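PDB 6SL9: enoyl-CoA hydratase/carnithine racemase from Thermus thermophilus JL-18, which probably catalyses the isomerisation that forms oxepin-CoA in phenylacetic acid catabolism, as PaaG, a member of the enoyl-CoA hydratase/isomerase (crotonase) family. Local coordinates for residues Pro97-Asn103 with Gly117-Ala123; Met111-Trp116 with Ser141-Leu147; Phe128-Arg134 with Leu159-Arg165. All coordinates share one frame; numbering follows the deposited sequence.

Interaction 1: residues Pro97-Asn103 with Gly117-Ala123; sequences PLVVAVN and GDLRLAA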
loop_
_atom_site.group_PDB
_atom_site.type_symbol
_atom_site.label_atom_id
_atom_site.label_comp_id
_atom_site.label_asym_id
_atom_site.label_seq_id
_atom_site.Cartn_x
_atom_site.Cartn_y
_atom_site.Cartn_z
ATOM N N PRO A 97 10.411 14.183 15.129
ATOM C CA PRO A 97 9.382 14.333 14.108
ATOM C C PRO A 97 9.668 15.552 13.215
ATOM O O PRO A 97 10.145 16.563 13.668
ATOM C CB PRO A 97 8.115 14.558 14.915
ATOM C CG PRO A 97 8.581 15.127 16.223
ATOM C CD PRO A 97 9.881 14.391 16.481
ATOM N N LEU A 98 9.296 15.407 11.952
ATOM C CA LEU A 98 9.480 16.431 10.902
ATOM C C LEU A 98 8.131 16.816 10.331
ATOM O O LEU A 98 7.391 15.984 9.808
ATOM C CB LEU A 98 10.398 15.879 9.805
ATOM C CG LEU A 98 10.594 16.763 8.572
ATOM C CD1 LEU A 98 11.303 18.040 8.948
ATOM C CD2 LEU A 98 11.350 16.037 7.472
ATOM N N VAL A 99 7.854 18.092 10.384
ATOM C CA VAL A 99 6.689 18.677 9.706
ATOM C C VAL A 99 7.219 19.341 8.450
ATOM O O VAL A 99 8.237 20.033 8.496
ATOM C CB VAL A 99 5.988 19.709 10.606
ATOM C CG1 VAL A 99 4.856 20.393 9.895
ATOM C CG2 VAL A 99 5.480 19.082 11.893
ATOM N N VAL A 100 6.509 19.165 7.315
ATOM C CA VAL A 100 6.846 19.906 6.064
ATOM C C VAL A 100 5.697 20.851 5.754
ATOM O O VAL A 100 4.539 20.400 5.799
ATOM C CB VAL A 100 7.132 18.922 4.928
ATOM C CG1 VAL A 100 7.129 19.624 3.577
ATOM C CG2 VAL A 100 8.451 18.242 5.151
ATOM N N ALA A 101 6.014 22.080 5.397
ATOM C CA ALA A 101 5.044 23.108 4.979
ATOM C C ALA A 101 5.344 23.433 3.519
ATOM O O ALA A 101 6.322 24.118 3.203
ATOM C CB ALA A 101 5.144 24.306 5.857
ATOM N N VAL A 102 4.507 22.907 2.617
ATOM C CA VAL A 102 4.687 23.067 1.161
ATOM C C VAL A 102 4.030 24.384 0.715
ATOM O O VAL A 102 2.815 24.465 0.594
ATOM C CB VAL A 102 4.200 21.867 0.360
ATOM C CG1 VAL A 102 4.561 22.025 -1.098
ATOM C CG2 VAL A 102 4.791 20.560 0.879
ATOM N N ASN A 103 4.854 25.420 0.562
ATOM C CA ASN A 103 4.411 26.793 0.304
ATOM C C ASN A 103 4.183 27.094 -1.157
ATOM O O ASN A 103 3.573 28.122 -1.468
ATOM C CB ASN A 103 5.416 27.773 0.899
ATOM C CG ASN A 103 6.793 27.563 0.326
ATOM O OD1 ASN A 103 7.418 26.525 0.581
ATOM N ND2 ASN A 103 7.232 28.507 -0.513
ATOM N N GLY A 117 8.386 14.507 4.953
ATOM C CA GLY A 117 7.796 14.944 6.210
ATOM C C GLY A 117 6.974 13.842 6.835
ATOM O O GLY A 117 6.299 13.112 6.118
ATOM N N ASP A 118 6.956 13.725 8.156
ATOM C CA ASP A 118 6.038 12.814 8.871
ATOM C C ASP A 118 4.614 13.306 8.809
ATOM O O ASP A 118 3.675 12.514 8.628
ATOM C CB ASP A 118 6.458 12.675 10.310
ATOM C CG ASP A 118 7.823 12.100 10.476
ATOM O OD1 ASP A 118 8.108 11.054 9.866
ATOM O OD2 ASP A 118 8.632 12.729 11.204
ATOM N N LEU A 119 4.447 14.618 8.967
ATOM C CA LEU A 119 3.173 15.321 8.800
ATOM C C LEU A 119 3.408 16.453 7.829
ATOM O O LEU A 119 4.409 17.179 7.948
ATOM C CB LEU A 119 2.618 15.818 10.138
ATOM C CG LEU A 119 2.229 14.669 11.083
ATOM C CD1 LEU A 119 1.905 15.111 12.460
ATOM C CD2 LEU A 119 1.073 13.877 10.534
ATOM N N ARG A 120 2.513 16.568 6.852
ATOM C CA ARG A 120 2.744 17.458 5.702
ATOM C C ARG A 120 1.530 18.351 5.498
ATOM O O ARG A 120 0.397 17.872 5.440
ATOM C CB ARG A 120 2.991 16.577 4.484
ATOM C CG ARG A 120 4.209 15.685 4.624
ATOM C CD ARG A 120 4.455 14.742 3.465
ATOM N NE ARG A 120 3.328 13.852 3.226
ATOM C CZ ARG A 120 3.077 12.757 3.938
ATOM N NH1 ARG A 120 3.937 12.340 4.857
ATOM N NH2 ARG A 120 1.996 12.026 3.653
ATOM N N LEU A 121 1.778 19.645 5.357
ATOM C CA LEU A 121 0.744 20.654 5.082
ATOM C C LEU A 121 1.099 21.349 3.787
ATOM O O LEU A 121 2.284 21.498 3.450
ATOM C CB LEU A 121 0.697 21.718 6.190
ATOM C CG LEU A 121 0.323 21.282 7.585
ATOM C CD1 LEU A 121 1.528 20.704 8.284
ATOM C CD2 LEU A 121 -0.179 22.440 8.402
ATOM N N ALA A 122 0.081 21.782 3.061
ATOM C CA ALA A 122 0.294 22.572 1.850
ATOM C C ALA A 122 -0.528 23.844 1.915
ATOM O O ALA A 122 -1.689 23.836 2.423
ATOM C CB ALA A 122 -0.150 21.798 0.638
ATOM N N ALA A 123 0.010 24.928 1.363
ATOM C CA ALA A 123 -0.756 26.137 1.084
ATOM C C ALA A 123 -1.715 25.874 -0.052
ATOM O O ALA A 123 -1.356 25.231 -1.030
ATOM C CB ALA A 123 0.155 27.264 0.682
#
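Asp118 OD2 is held from two directions: Leu98 N donates to it at 2.9 Å, and Lys209 NZ forms a salt bridge with it. The amide arrives on the anti side of the oxygen, 22° out of the carboxylate plane, along a fairly straight N-H...O line. The acid reaches this place because CG lies beside its own backbone N (chi1 -61°), which swings the carboxylate to the start of strand 98-102. The same residue pays back through its backbone, since Asp118 N donates to Leu98 O at 2.8 Å; Leu119 N makes a longer, weak bond to that carbonyl.

From here two parallel strands run at 15° to each other, and the bonds take the staggered parallel pattern. Val100 and Val102 each use both amide and carbonyl: Val100 bonds to Leu119 O and Leu121 N, Val102 to Leu121 O and Ala123 N. The bond Val102 N to Leu121 O is 2.8 Å long.

On the face carrying Val99 and Leu121, CG1 of the valine meets CD1 of the leucine at 3.7 Å, the two side chains crossing at a slant, and helix 186-197 packs over them. The reverse face carries Val100, Val102, Ala122 and Arg120. There Val100 CG2 lies 3.5 Å from Gly117 CA, so close that a beta carbon on the glycine would clash. Arg120 folds back to give NH1 to Gly117 O at 2.8 Å, with the oxygen in the guanidinium plane, and NH1 also bonds Gln157 of the second subunit. Strands 98-102 and 119-123, joined through helix 109-115, form a parallel beta-alpha-beta crossover in the main sheet of the crotonase fold.

Interaction 2: residues Met111-Trp116 with Ser141-Leu147; sequences MSLALW and SGLSFLL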
loop_
_atom_site.group_PDB
_atom_site.type_symbol
_atom_site.label_atom_id
_atom_site.label_comp_id
_atom_site.label_asym_id
_atom_site.label_seq_id
_atom_site.Cartn_x
_atom_site.Cartn_y
_atom_site.Cartn_z
ATOM N N MET A 111 9.646 17.522 -4.797
ATOM C CA MET A 111 8.512 16.680 -4.374
ATOM C C MET A 111 9.041 15.545 -3.483
ATOM O O MET A 111 8.451 15.280 -2.432
ATOM C CB MET A 111 7.761 16.138 -5.582
ATOM C CG MET A 111 6.646 15.226 -5.225
ATOM S SD MET A 111 5.593 14.951 -6.660
ATOM C CE MET A 111 4.391 13.801 -5.993
ATOM N N SER A 112 10.131 14.886 -3.880
ATOM C CA SER A 112 10.738 13.845 -3.033
ATOM C C SER A 112 10.981 14.354 -1.623
ATOM O O SER A 112 10.561 13.705 -0.640
ATOM C CB SER A 112 12.042 13.317 -3.640
ATOM O OG SER A 112 11.902 12.939 -5.015
ATOM N N LEU A 113 11.631 15.518 -1.502
ATOM C CA LEU A 113 12.008 16.053 -0.185
ATOM C C LEU A 113 10.751 16.354 0.630
ATOM O O LEU A 113 10.660 16.051 1.804
ATOM C CB LEU A 113 12.903 17.302 -0.370
ATOM C CG LEU A 113 14.343 17.036 -0.834
ATOM C CD1 LEU A 113 15.134 18.339 -0.947
ATOM C CD2 LEU A 113 15.126 16.132 0.118
ATOM N N ALA A 114 9.726 16.962 -0.008
ATOM C CA ALA A 114 8.507 17.356 0.715
ATOM C C ALA A 114 7.854 16.104 1.306
ATOM O O ALA A 114 7.300 16.135 2.426
ATOM C CB ALA A 114 7.560 18.043 -0.226
ATOM N N LEU A 115 7.898 14.997 0.594
ATOM C CA LEU A 115 7.148 13.789 0.989
ATOM C C LEU A 115 7.834 13.046 2.119
ATOM O O LEU A 115 7.220 12.169 2.713
ATOM C CB LEU A 115 6.894 12.881 -0.206
ATOM C CG LEU A 115 5.972 13.471 -1.288
ATOM C CD1 LEU A 115 5.726 12.483 -2.375
ATOM C CD2 LEU A 115 4.657 14.026 -0.737
ATOM N N TRP A 116 9.046 13.434 2.495
ATOM C CA TRP A 116 9.721 12.862 3.678
ATOM C C TRP A 116 9.198 13.438 4.984
ATOM O O TRP A 116 9.521 12.889 6.020
ATOM C CB TRP A 116 11.246 13.005 3.588
ATOM C CG TRP A 116 11.869 12.004 2.671
ATOM C CD1 TRP A 116 12.338 12.182 1.398
ATOM C CD2 TRP A 116 11.889 10.599 2.928
ATOM N NE1 TRP A 116 12.682 10.970 0.876
ATOM C CE2 TRP A 116 12.416 9.979 1.783
ATOM C CE3 TRP A 116 11.509 9.820 4.024
ATOM C CZ2 TRP A 116 12.540 8.591 1.699
ATOM C CZ3 TRP A 116 11.641 8.444 3.940
ATOM C CH2 TRP A 116 12.145 7.856 2.790
ATOM N N SER A 141 15.773 10.257 -5.257
ATOM C CA SER A 141 15.728 10.859 -3.924
ATOM C C SER A 141 14.625 10.220 -3.077
ATOM O O SER A 141 14.045 10.889 -2.163
ATOM C CB SER A 141 15.600 12.375 -4.025
ATOM O OG SER A 141 16.552 12.913 -4.905
ATOM N N GLY A 142 14.374 8.940 -3.281
ATOM C CA GLY A 142 13.400 8.183 -2.531
ATOM C C GLY A 142 11.971 8.283 -3.048
ATOM O O GLY A 142 11.103 7.651 -2.422
ATOM N N LEU A 143 11.742 9.001 -4.150
ATOM C CA LEU A 143 10.338 9.156 -4.592
ATOM C C LEU A 143 9.802 7.784 -5.024
ATOM O O LEU A 143 8.571 7.553 -4.872
ATOM C CB LEU A 143 10.264 10.159 -5.726
ATOM C CG LEU A 143 8.832 10.501 -6.196
ATOM C CD1 LEU A 143 8.026 11.079 -5.058
ATOM C CD2 LEU A 143 8.931 11.466 -7.359
ATOM N N SER A 144 10.629 6.884 -5.590
ATOM C CA SER A 144 10.085 5.584 -6.024
ATOM C C SER A 144 9.682 4.715 -4.811
ATOM O O SER A 144 8.877 3.810 -4.996
ATOM C CB SER A 144 11.033 4.841 -6.918
ATOM O OG SER A 144 12.119 4.264 -6.225
ATOM N N PHE A 145 10.272 4.972 -3.670
ATOM C CA PHE A 145 9.961 4.298 -2.388
ATOM C C PHE A 145 8.705 4.923 -1.824
ATOM O O PHE A 145 7.740 4.211 -1.504
ATOM C CB PHE A 145 11.204 4.406 -1.532
ATOM C CG PHE A 145 11.048 3.822 -0.146
ATOM C CD1 PHE A 145 10.572 4.600 0.894
ATOM C CD2 PHE A 145 11.462 2.540 0.166
ATOM C CE1 PHE A 145 10.385 4.078 2.151
ATOM C CE2 PHE A 145 11.368 2.027 1.468
ATOM C CZ PHE A 145 10.826 2.807 2.471
ATOM N N LEU A 146 8.723 6.230 -1.636
ATOM C CA LEU A 146 7.629 6.887 -0.924
ATOM C C LEU A 146 6.333 6.927 -1.691
ATOM O O LEU A 146 5.275 6.725 -1.094
ATOM C CB LEU A 146 8.036 8.334 -0.600
ATOM C CG LEU A 146 8.988 8.563 0.564
ATOM C CD1 LEU A 146 9.232 10.048 0.667
ATOM C CD2 LEU A 146 8.412 8.041 1.874
ATOM N N LEU A 147 6.366 7.218 -2.986
ATOM C CA LEU A 147 5.086 7.521 -3.649
ATOM C C LEU A 147 4.113 6.354 -3.648
ATOM O O LEU A 147 2.963 6.596 -3.268
ATOM C CB LEU A 147 5.349 8.084 -5.035
ATOM C CG LEU A 147 4.123 8.686 -5.705
ATOM C CD1 LEU A 147 3.610 9.865 -4.920
ATOM C CD2 LEU A 147 4.508 9.143 -7.099
#
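Leu146 lays CD1 over the face of the Trp116 indole, 3.4 Å from the centroid of the five-membered ring and only 13° off its normal, a close CH-pi contact. Its other methyl, CD2, spreads over the six-membered part, where it meets CH2 at 3.8 Å, so the branched end spans both rings. With CG beside the backbone N of the tryptophan (chi1 -77°), the indole, carried by the residue after Leu115, swings toward helix 143-151. Leu146 CD1 also touches Leu115 CB, so the one methyl is wedged between the indole and its neighbour in sequence.

Further along the pair of helices, whose axes cross at 47°, Leu115 CD1 meets Leu143 CD1 at 3.8 Å in a slanting approach. Met111, extended beyond CG, brings CE to Leu147 CD1 at 4.2 Å, roughly at right angles.

Toward the loop that leads into helix 143-151 the contact turns polar. The indole edge points at Ser141 O, which Trp116 NE1 reaches with a straight but weak bond of 3.3 Å. Gly142, at the N-cap position, passes the same edge; a beta carbon there would run into CZ2, and at this residue's backbone angles it would also be forced against Ser141 O. Ser112 OG packs against Leu143 CB at 3.3 Å while hydrogen bonding to Asp140 O, and Gly142 N is bonded to Glu227 of the third subunit. The balance is thus largely apolar: shape and ring-face contact join the two helices, while the weak N-H bond at the rim gives the buried indole nitrogen an acceptor and probably helps to orient the ring.

Interaction 3: residues Phe128-Arg134 with Leu159-Arg165; sequences FTTAFVR and LLLLSPR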
loop_
_atom_site.group_PDB
_atom_site.type_symbol
_atom_site.label_atom_id
_atom_site.label_comp_id
_atom_site.label_asym_id
_atom_site.label_seq_id
_atom_site.Cartn_x
_atom_site.Cartn_y
_atom_site.Cartn_z
ATOM N N PHE A 128 2.191 19.865 -6.732
ATOM C CA PHE A 128 3.133 18.740 -6.739
ATOM C C PHE A 128 3.213 18.169 -8.145
ATOM O O PHE A 128 2.161 17.845 -8.738
ATOM C CB PHE A 128 2.650 17.618 -5.800
ATOM C CG PHE A 128 2.581 18.029 -4.354
ATOM C CD1 PHE A 128 1.510 18.764 -3.872
ATOM C CD2 PHE A 128 3.622 17.718 -3.499
ATOM C CE1 PHE A 128 1.500 19.197 -2.557
ATOM C CE2 PHE A 128 3.576 18.111 -2.167
ATOM C CZ PHE A 128 2.510 18.843 -1.716
ATOM N N THR A 129 4.418 18.004 -8.661
ATOM C CA THR A 129 4.591 17.416 -10.013
ATOM C C THR A 129 5.803 16.469 -9.933
ATOM O O THR A 129 6.868 16.905 -9.529
ATOM C CB THR A 129 4.761 18.529 -11.053
ATOM O OG1 THR A 129 3.775 19.567 -10.977
ATOM C CG2 THR A 129 4.686 17.833 -12.392
ATOM N N THR A 130 5.639 15.230 -10.340
ATOM C CA THR A 130 6.788 14.318 -10.228
ATOM C C THR A 130 7.928 14.797 -11.113
ATOM O O THR A 130 9.085 14.702 -10.697
ATOM C CB THR A 130 6.376 12.862 -10.499
ATOM O OG1 THR A 130 5.895 12.787 -11.863
ATOM C CG2 THR A 130 5.364 12.330 -9.503
ATOM N N ALA A 131 7.643 15.262 -12.323
ATOM C CA ALA A 131 8.552 16.007 -13.221
ATOM C C ALA A 131 9.664 15.208 -13.891
ATOM O O ALA A 131 10.010 15.542 -15.033
ATOM C CB ALA A 131 9.165 17.205 -12.496
ATOM N N PHE A 132 10.248 14.226 -13.213
ATOM C CA PHE A 132 11.435 13.516 -13.742
ATOM C C PHE A 132 11.186 13.035 -15.175
ATOM O O PHE A 132 12.102 13.170 -16.035
ATOM C CB PHE A 132 11.779 12.307 -12.861
ATOM C CG PHE A 132 12.319 12.712 -11.511
ATOM C CD1 PHE A 132 13.642 13.023 -11.373
ATOM C CD2 PHE A 132 11.521 12.676 -10.368
ATOM C CE1 PHE A 132 14.171 13.333 -10.152
ATOM C CE2 PHE A 132 12.066 12.972 -9.121
ATOM C CZ PHE A 132 13.376 13.303 -9.043
ATOM N N VAL A 133 10.037 12.454 -15.449
ATOM C CA VAL A 133 9.784 11.844 -16.772
ATOM C C VAL A 133 9.823 12.896 -17.883
ATOM O O VAL A 133 10.112 12.541 -19.033
ATOM C CB VAL A 133 8.472 11.044 -16.785
ATOM C CG1 VAL A 133 7.251 11.936 -16.811
ATOM C CG2 VAL A 133 8.397 10.078 -17.900
ATOM N N ARG A 134 9.533 14.171 -17.559
ATOM C CA ARG A 134 9.489 15.217 -18.582
ATOM C C ARG A 134 10.869 15.530 -19.114
ATOM O O ARG A 134 10.983 16.036 -20.218
ATOM C CB ARG A 134 8.847 16.481 -18.045
ATOM C CG ARG A 134 7.394 16.331 -17.632
ATOM C CD ARG A 134 6.808 17.658 -17.264
ATOM N NE ARG A 134 5.400 17.600 -16.865
ATOM C CZ ARG A 134 4.767 18.631 -16.239
ATOM N NH1 ARG A 134 5.433 19.719 -15.894
ATOM N NH2 ARG A 134 3.485 18.596 -15.953
ATOM N N LEU A 159 0.916 9.223 -11.726
ATOM C CA LEU A 159 1.648 10.437 -11.352
ATOM C C LEU A 159 3.045 10.386 -11.945
ATOM O O LEU A 159 3.558 11.437 -12.308
ATOM C CB LEU A 159 1.699 10.595 -9.839
ATOM C CG LEU A 159 0.504 11.287 -9.210
ATOM C CD1 LEU A 159 -0.882 11.177 -9.794
ATOM C CD2 LEU A 159 0.608 11.172 -7.719
ATOM N N LEU A 160 3.691 9.232 -11.926
ATOM C CA LEU A 160 5.065 9.145 -12.413
ATOM C C LEU A 160 5.145 9.110 -13.934
ATOM O O LEU A 160 6.040 9.777 -14.525
ATOM C CB LEU A 160 5.746 7.910 -11.800
ATOM C CG LEU A 160 6.039 8.026 -10.324
ATOM C CD1 LEU A 160 6.372 6.657 -9.783
ATOM C CD2 LEU A 160 7.179 9.004 -10.045
ATOM N N LEU A 161 4.291 8.345 -14.581
ATOM C CA LEU A 161 4.402 8.148 -16.035
ATOM C C LEU A 161 3.861 9.356 -16.789
ATOM O O LEU A 161 4.464 9.703 -17.834
ATOM C CB LEU A 161 3.718 6.847 -16.454
ATOM C CG LEU A 161 4.321 5.565 -15.854
ATOM C CD1 LEU A 161 3.434 4.380 -16.201
ATOM C CD2 LEU A 161 5.759 5.316 -16.274
ATOM N N LEU A 162 2.824 10.011 -16.286
ATOM C CA LEU A 162 2.246 11.140 -17.009
ATOM C C LEU A 162 2.657 12.495 -16.424
ATOM O O LEU A 162 2.399 13.493 -17.061
ATOM C CB LEU A 162 0.726 10.987 -17.012
ATOM C CG LEU A 162 0.210 9.722 -17.702
ATOM C CD1 LEU A 162 -1.305 9.682 -17.678
ATOM C CD2 LEU A 162 0.761 9.619 -19.126
ATOM N N SER A 163 3.196 12.541 -15.205
ATOM C CA SER A 163 3.638 13.794 -14.548
ATOM C C SER A 163 2.598 14.910 -14.635
ATOM O O SER A 163 2.947 16.026 -14.991
ATOM C CB SER A 163 4.992 14.233 -15.073
ATOM O OG SER A 163 5.544 15.291 -14.325
ATOM N N PRO A 164 1.342 14.680 -14.232
ATOM C CA PRO A 164 0.403 15.774 -14.078
ATOM C C PRO A 164 0.849 16.707 -12.956
ATOM O O PRO A 164 1.553 16.310 -12.027
ATOM C CB PRO A 164 -0.899 15.060 -13.701
ATOM C CG PRO A 164 -0.428 13.843 -12.969
ATOM C CD PRO A 164 0.773 13.400 -13.760
ATOM N N ARG A 165 0.386 17.935 -13.029
ATOM C CA ARG A 165 0.531 18.898 -11.935
ATOM C C ARG A 165 -0.670 18.713 -11.039
ATOM O O ARG A 165 -1.794 18.842 -11.491
ATOM C CB ARG A 165 0.505 20.324 -12.478
ATOM C CG ARG A 165 0.455 21.368 -11.362
ATOM C CD ARG A 165 0.040 22.682 -11.970
ATOM N NE ARG A 165 0.040 23.742 -10.981
ATOM C CZ ARG A 165 -0.947 24.044 -10.132
ATOM N NH1 ARG A 165 -0.817 25.087 -9.321
ATOM N NH2 ARG A 165 -2.030 23.288 -10.044
HETATM O O HOH W 1 2.953 14.205 -10.972
HETATM O O HOH W 2 8.060 11.620 -13.377
HETATM O O HOH W 3 3.860 15.815 -17.984
#
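Arg134 turns one face of its guanidinium toward Ser163 OG and, on that same side, toward Thr129 CG2, which sits 3.7 Å above the plane near its rim. The edge is polar: water 3 lies in plane and accepts from NE at 2.6 Å, passing the link on to Leu162 O. NH2 reaches Ser163 O at 2.8 Å, but the N-H is bent to 121° and the bond is weak. Beneath this exposed arginine, Ser163 OG accepts the amide of Ala131 at 2.9 Å.

Deeper in, Thr130 OG1 donates to Leu159 O at 2.7 Å, from 33° off the carbonyl plane. The hydroxyl sits between its own backbone N and carbonyl carbon (chi1 62°), a rotation that turns CG2 against Leu160 CD2, 3.8 Å away. Water 2 donates to OG1 as well, and ties it to Val133 N and Leu160 O. Water 1 joins Thr130 N to both Leu159 O and Pro164 O. With a valine in place of Thr130, Leu159 O would probably lose its hydroxyl donor and water 2 one of its three partners.

Val133 CG1 packs on Leu160 O at 3.4 Å and on Ser163 CB, and the valine also meets Tyr205 of the third subunit. Ser163, with positive phi, breaks out of the helical course, and the chain then runs into strand 166-167. The arrangement is that of a helix C-terminal end, its late carbonyls met by a threonine hydroxyl and by waters, docked on the turn that follows strand 127-129 in the small three-stranded sheet of this crotonase fold.

Overall arrangement
The chain visits the contacts in a staggered order. Strand 98-102 leads through helix 109-115 to strand 119-123, so interaction 2 borrows the helix that connects the strands of interaction 1, and their centres lie 13 Å apart. Interaction 3, also 13 Å from interaction 2 but 20 Å from interaction 1, takes up strand 127-129 and, after helix 143-151, helix 153-162. Met111 SD packs on the Thr129-Thr130 backbone and Val102 on Phe128, so the three form one continuous packed body from the main sheet outward to the small sheet. Interactions 2 and 3 both touch the third subunit, and interaction 1 the second, which ties this region of the fold to the trimer.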